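Local coordinates for glycoside Hydrolase (Bacteroides uniformis, PDB 5T99), which probably removes galactose from agarose-derived oligosaccharides as a family 2 glycoside hydrolase, and binds d-galacto-isofagomine in its pocket, at residues L616-W621 against L744-D749; T397-R402 against I410-G415. One frame throughout, in Å; residues are numbered along the deposited sequence.

Contact 1: L616-W621 against L744-D749; sequences LPHWNW and LCPEAD
The imidazole of His618 presents one face to the ring of Pro746, and the two side chains cross at about a right angle. Pro746 and Glu747 are the central residues of a type I beta turn, Cys745 to Ala748, closed by the backbone bond from Ala748 N to Cys745 O. The turn meets the loop between strands 613-616 and 626-633, so the contact joins two beta domains at the protein surface. Pro746 CG makes a CH-pi contact, 4.1 Å from the centroid of the His618 ring and 27° off its normal. Pro746 CB is closer to one atom, lying 3.4 Å from His618 ND1. The ring reaches the turn with CG set between the backbone N and the carbonyl carbon of His618 (chi1 64°). Glu747 comes to the ring edge instead. Its OE2 is 3.3 Å from His618 CE1, near the ring plane, and its carboxylate is turned 81° from that plane. Another part of the edge holds a water in plane, hydrogen-bonded to His618 ND1 and donating to Pro746 O. With an alanine here, Pro746 CG is likely to lose the aromatic face it packs on, and the water its bond to the imidazole. Asn620 crosses Pro746 at about a right angle, with OD1 3.3 Å from Pro746 CG. Its amide is fixed from outside, since ND2 bonds to Ala708 O in the segment linking the two beta domains. Tyr505 packs edge-to-face with the His618 ring. Trp621, in the same loop, lies against the histidine: His618 NE2 sits 3.2 Å above the indole plane, toward the rim, while Trp621 NE1 donates to His618 O at 2.7 Å.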
loop_
_atom_site.group_PDB
_atom_site.type_symbol
_atom_site.label_atom_id
_atom_site.label_comp_id
_atom_site.label_asym_id
_atom_site.label_seq_id
_atom_site.Cartn_x
_atom_site.Cartn_y
_atom_site.Cartn_z
ATOM N N LEU A 616 -15.912 24.008 0.395
ATOM C CA LEU A 616 -15.154 24.289 1.603
ATOM C C LEU A 616 -15.062 25.815 1.785
ATOM O O LEU A 616 -15.122 26.545 0.787
ATOM C CB LEU A 616 -13.776 23.584 1.587
ATOM C CG LEU A 616 -12.644 23.671 0.539
ATOM C CD1 LEU A 616 -13.112 23.465 -0.889
ATOM C CD2 LEU A 616 -11.818 24.938 0.667
ATOM N N PRO A 617 -14.944 26.318 3.018
ATOM C CA PRO A 617 -14.780 25.546 4.260
ATOM C C PRO A 617 -16.116 25.123 4.864
ATOM O O PRO A 617 -17.103 25.059 4.145
ATOM C CB PRO A 617 -14.041 26.539 5.170
ATOM C CG PRO A 617 -14.522 27.860 4.722
ATOM C CD PRO A 617 -14.680 27.751 3.232
ATOM N N HIS A 618 -16.126 24.788 6.155
ATOM C CA HIS A 618 -17.362 24.739 6.954
ATOM C C HIS A 618 -18.036 26.124 7.049
ATOM O O HIS A 618 -17.472 27.138 6.609
ATOM C CB HIS A 618 -17.105 24.155 8.372
ATOM C CG HIS A 618 -16.186 24.978 9.245
ATOM N ND1 HIS A 618 -15.060 24.444 9.837
ATOM C CD2 HIS A 618 -16.229 26.276 9.640
ATOM C CE1 HIS A 618 -14.451 25.372 10.555
ATOM N NE2 HIS A 618 -15.138 26.495 10.450
ATOM N N TRP A 619 -19.224 26.159 7.649
ATOM C CA TRP A 619 -19.971 27.406 7.824
ATOM C C TRP A 619 -20.285 27.744 9.298
ATOM O O TRP A 619 -21.367 28.244 9.599
ATOM C CB TRP A 619 -21.239 27.334 6.969
ATOM C CG TRP A 619 -21.707 28.646 6.448
ATOM C CD1 TRP A 619 -22.934 29.208 6.641
ATOM C CD2 TRP A 619 -20.966 29.567 5.637
ATOM N NE1 TRP A 619 -23.010 30.417 5.999
ATOM C CE2 TRP A 619 -21.822 30.667 5.371
ATOM C CE3 TRP A 619 -19.667 29.572 5.104
ATOM C CZ2 TRP A 619 -21.421 31.766 4.593
ATOM C CZ3 TRP A 619 -19.263 30.661 4.333
ATOM C CH2 TRP A 619 -20.140 31.748 4.088
ATOM N N ASN A 620 -19.361 27.415 10.206
ATOM C CA ASN A 620 -19.292 28.013 11.551
ATOM C C ASN A 620 -18.198 29.089 11.669
ATOM O O ASN A 620 -17.062 28.798 12.036
ATOM C CB ASN A 620 -19.052 26.938 12.617
ATOM C CG ASN A 620 -20.252 26.044 12.824
ATOM O OD1 ASN A 620 -20.678 25.334 11.913
ATOM N ND2 ASN A 620 -20.797 26.058 14.032
ATOM N N TRP A 621 -18.571 30.334 11.383
ATOM C CA TRP A 621 -17.673 31.493 11.476
ATOM C C TRP A 621 -18.330 32.641 12.267
ATOM O O TRP A 621 -19.437 32.476 12.778
ATOM C CB TRP A 621 -17.289 31.936 10.073
ATOM C CG TRP A 621 -16.599 30.857 9.314
ATOM C CD1 TRP A 621 -17.115 30.114 8.290
ATOM C CD2 TRP A 621 -15.270 30.376 9.534
ATOM N NE1 TRP A 621 -16.180 29.210 7.849
ATOM C CE2 TRP A 621 -15.037 29.350 8.594
ATOM C CE3 TRP A 621 -14.247 30.719 10.429
ATOM C CZ2 TRP A 621 -13.821 28.660 8.524
ATOM C CZ3 TRP A 621 -13.040 30.038 10.361
ATOM C CH2 TRP A 621 -12.838 29.019 9.415
ATOM N N LEU A 744 -23.110 18.069 11.324
ATOM C CA LEU A 744 -21.788 17.826 11.899
ATOM C C LEU A 744 -21.260 19.096 12.544
ATOM O O LEU A 744 -21.362 20.175 11.953
ATOM C CB LEU A 744 -20.796 17.374 10.821
ATOM C CG LEU A 744 -19.418 16.886 11.296
ATOM C CD1 LEU A 744 -19.501 15.482 11.870
ATOM C CD2 LEU A 744 -18.418 16.929 10.146
ATOM N N CYS A 745 -20.687 18.954 13.738
ATOM C CA CYS A 745 -20.025 20.068 14.418
ATOM C C CYS A 745 -18.589 20.161 13.882
ATOM O O CYS A 745 -17.728 19.365 14.276
ATOM C CB CYS A 745 -20.059 19.860 15.932
ATOM S SG CYS A 745 -21.744 19.698 16.593
ATOM N N PRO A 746 -18.324 21.119 12.964
ATOM C CA PRO A 746 -17.070 21.048 12.198
ATOM C C PRO A 746 -15.747 21.141 12.978
ATOM O O PRO A 746 -14.709 20.750 12.432
ATOM C CB PRO A 746 -17.189 22.225 11.216
ATOM C CG PRO A 746 -18.131 23.174 11.865
ATOM C CD PRO A 746 -19.114 22.310 12.598
ATOM N N GLU A 747 -15.767 21.651 14.211
ATOM C CA GLU A 747 -14.536 21.816 14.992
ATOM C C GLU A 747 -14.531 21.004 16.295
ATOM O O GLU A 747 -13.639 21.164 17.128
ATOM C CB GLU A 747 -14.293 23.309 15.251
ATOM C CG GLU A 747 -14.097 24.104 13.960
ATOM C CD GLU A 747 -13.815 25.584 14.178
ATOM O OE1 GLU A 747 -14.409 26.178 15.107
ATOM O OE2 GLU A 747 -13.004 26.160 13.405
ATOM N N ALA A 748 -15.489 20.096 16.448
ATOM C CA ALA A 748 -15.652 19.373 17.705
ATOM C C ALA A 748 -14.453 18.469 18.027
ATOM O O ALA A 748 -13.888 17.835 17.121
ATOM C CB ALA A 748 -16.934 18.556 17.668
ATOM N N ASP A 749 -14.078 18.428 19.309
ATOM C CA ASP A 749 -12.978 17.584 19.796
ATOM C C ASP A 749 -13.369 16.762 21.035
ATOM O O ASP A 749 -12.536 16.450 21.884
ATOM C CB ASP A 749 -11.703 18.424 20.040
ATOM C CG ASP A 749 -11.830 19.421 21.215
ATOM O OD1 ASP A 749 -12.908 19.534 21.837
ATOM O OD2 ASP A 749 -10.820 20.099 21.511
HETATM O O HOH W 1 -13.963 21.525 10.001
#

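Contact 2: T397-R402 against I410-G415; sequences TSLIMR and IMWSIG
One face of the Trp412 indole is covered by Ile400, whose CG1 stands 3.6 Å above the ring plane. Leu399 approaches the CZ3 corner, and Asp442 OD2 accepts a hydrogen bond from NE1. The contact belongs to the TIM barrel: helix 388-403 packs on strand 409-416 within the beta-alpha-beta unit that starts at strand 366-370. Trp412 points from the strand toward this helix, and all three touching residues are buried. The CH-pi contact is well centred. Ile400 CG1 is 3.7 Å from the centroid of the six-membered ring and only 8° off its normal. The methylene thus sits almost straight over the benzene half of the indole. Its position follows from the first torsion of Ile400, which puts CG1 beside the backbone N and CG2 beside the carbonyl carbon (chi1 -68°). CG2 reaches the neighbouring part of the indole, 3.9 Å from Trp412 CZ2. The helix backbone closes in at the far end of the ring, where Ile400 CA is 3.8 Å from Trp412 CH2. Leu399 adds a looser apolar touch, CG to Trp412 CZ3 at 4.2 Å. The bond to Asp442 gives the buried indole N-H an acceptor and should help hold the ring in its rotation. Cys438 of helix 427-441 also touches the tryptophan, so the ring bridges between successive barrel helices. The neighbouring strand residue faces the other way: Ser413 points away from helix 388-403, and its OG is hydrogen-bonded to Glu370 OE2.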
loop_
_atom_site.group_PDB
_atom_site.type_symbol
_atom_site.label_atom_id
_atom_site.label_comp_id
_atom_site.label_asym_id
_atom_site.label_seq_id
_atom_site.Cartn_x
_atom_site.Cartn_y
_atom_site.Cartn_z
ATOM N N THR A 397 17.043 -9.110 -6.411
ATOM C CA THR A 397 16.704 -10.399 -6.974
ATOM C C THR A 397 15.490 -10.991 -6.253
ATOM O O THR A 397 14.544 -11.432 -6.902
ATOM C CB THR A 397 17.897 -11.374 -6.957
ATOM O OG1 THR A 397 18.921 -10.873 -7.824
ATOM C CG2 THR A 397 17.481 -12.802 -7.425
ATOM N N SER A 398 15.504 -10.958 -4.925
ATOM C CA SER A 398 14.382 -11.483 -4.123
ATOM C C SER A 398 13.058 -10.768 -4.413
ATOM O O SER A 398 12.013 -11.412 -4.491
ATOM C CB SER A 398 14.694 -11.403 -2.626
ATOM O OG SER A 398 13.609 -11.909 -1.880
ATOM N N LEU A 399 13.110 -9.450 -4.585
ATOM C CA LEU A 399 11.931 -8.668 -4.939
ATOM C C LEU A 399 11.339 -9.096 -6.298
ATOM O O LEU A 399 10.139 -9.319 -6.429
ATOM C CB LEU A 399 12.288 -7.178 -4.978
ATOM C CG LEU A 399 11.237 -6.223 -5.554
ATOM C CD1 LEU A 399 9.996 -6.241 -4.669
ATOM C CD2 LEU A 399 11.804 -4.819 -5.718
ATOM N N ILE A 400 12.186 -9.176 -7.313
ATOM C CA ILE A 400 11.718 -9.477 -8.664
ATOM C C ILE A 400 11.204 -10.922 -8.754
ATOM O O ILE A 400 10.173 -11.167 -9.370
ATOM C CB ILE A 400 12.806 -9.160 -9.703
ATOM C CG1 ILE A 400 13.016 -7.642 -9.756
ATOM C CG2 ILE A 400 12.430 -9.694 -11.083
ATOM C CD1 ILE A 400 14.262 -7.213 -10.490
ATOM N N MET A 401 11.896 -11.850 -8.097
ATOM C CA MET A 401 11.464 -13.247 -8.048
ATOM C C MET A 401 10.098 -13.395 -7.353
ATOM O O MET A 401 9.243 -14.169 -7.802
ATOM C CB MET A 401 12.503 -14.110 -7.322
ATOM C CG MET A 401 13.855 -14.219 -8.009
ATOM S SD MET A 401 13.787 -15.204 -9.497
ATOM C CE MET A 401 13.875 -16.836 -8.745
ATOM N N ARG A 402 9.900 -12.629 -6.280
ATOM C CA ARG A 402 8.642 -12.618 -5.532
ATOM C C ARG A 402 7.492 -12.032 -6.345
ATOM O O ARG A 402 6.391 -12.591 -6.331
ATOM C CB ARG A 402 8.806 -11.800 -4.234
ATOM C CG ARG A 402 7.686 -11.931 -3.206
ATOM C CD ARG A 402 7.805 -10.918 -2.063
ATOM N NE ARG A 402 7.454 -9.573 -2.503
ATOM C CZ ARG A 402 7.162 -8.538 -1.710
ATOM N NH1 ARG A 402 7.174 -8.642 -0.372
ATOM N NH2 ARG A 402 6.839 -7.375 -2.269
ATOM N N ILE A 410 4.066 -2.902 -13.119
ATOM C CA ILE A 410 4.476 -2.483 -14.461
ATOM C C ILE A 410 5.882 -1.920 -14.549
ATOM O O ILE A 410 6.400 -1.812 -15.658
ATOM C CB ILE A 410 3.482 -1.477 -15.101
ATOM C CG1 ILE A 410 3.282 -0.222 -14.226
ATOM C CG2 ILE A 410 2.152 -2.177 -15.350
ATOM C CD1 ILE A 410 2.602 0.927 -14.939
ATOM N N MET A 411 6.491 -1.544 -13.428
ATOM C CA MET A 411 7.874 -1.091 -13.421
ATOM C C MET A 411 8.615 -1.586 -12.173
ATOM O O MET A 411 8.005 -1.824 -11.138
ATOM C CB MET A 411 7.946 0.430 -13.454
ATOM C CG MET A 411 7.138 1.121 -14.537
ATOM S SD MET A 411 7.648 2.852 -14.634
ATOM C CE MET A 411 6.289 3.609 -15.523
ATOM N N TRP A 412 9.928 -1.743 -12.294
ATOM C CA TRP A 412 10.819 -1.962 -11.161
ATOM C C TRP A 412 11.551 -0.651 -10.877
ATOM O O TRP A 412 12.388 -0.226 -11.672
ATOM C CB TRP A 412 11.834 -3.066 -11.468
ATOM C CG TRP A 412 11.226 -4.348 -11.920
ATOM C CD1 TRP A 412 11.277 -4.873 -13.172
ATOM C CD2 TRP A 412 10.462 -5.264 -11.132
ATOM N NE1 TRP A 412 10.608 -6.063 -13.211
ATOM C CE2 TRP A 412 10.095 -6.328 -11.973
ATOM C CE3 TRP A 412 10.060 -5.290 -9.789
ATOM C CZ2 TRP A 412 9.337 -7.417 -11.521
ATOM C CZ3 TRP A 412 9.311 -6.369 -9.335
ATOM C CH2 TRP A 412 8.954 -7.419 -10.199
ATOM N N SER A 413 11.223 0.010 -9.766
ATOM C CA SER A 413 11.909 1.253 -9.386
ATOM C C SER A 413 13.111 0.886 -8.515
ATOM O O SER A 413 12.943 0.327 -7.428
ATOM C CB SER A 413 10.964 2.205 -8.655
ATOM O OG SER A 413 11.572 3.464 -8.410
ATOM N N ILE A 414 14.313 1.192 -9.005
ATOM C CA ILE A 414 15.564 0.786 -8.339
ATOM C C ILE A 414 15.979 1.663 -7.158
ATOM O O ILE A 414 16.855 1.279 -6.369
ATOM C CB ILE A 414 16.767 0.683 -9.322
ATOM C CG1 ILE A 414 16.954 1.969 -10.133
ATOM C CG2 ILE A 414 16.595 -0.523 -10.236
ATOM C CD1 ILE A 414 18.289 2.067 -10.836
ATOM N N GLY A 415 15.380 2.832 -7.034
ATOM C CA GLY A 415 15.693 3.706 -5.928
ATOM C C GLY A 415 14.885 4.986 -5.945
ATOM O O GLY A 415 14.262 5.350 -6.953
#

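Overall arrangement
Contact 2 comes first along the chain and closes before contact 1 opens. Their centres are 45 Å apart, their nearest atoms about 31 Å, and they lie on opposite sides of the chain's centre. Contact 2 is deep in the catalytic barrel, its centre about 15 Å from the centre of the chain. Its strand 409-416 ends at Asn416, and Glu417 follows; both line the d-galacto-isofagomine pocket. In related family 2 enzymes the glutamate at this place is the acid/base, so Glu417 probably has that role. The centre of contact 1 is about 31 Å from the centre of the chain, at the surface, and the contact joins C-terminal beta domains. None of its residues lines the pocket.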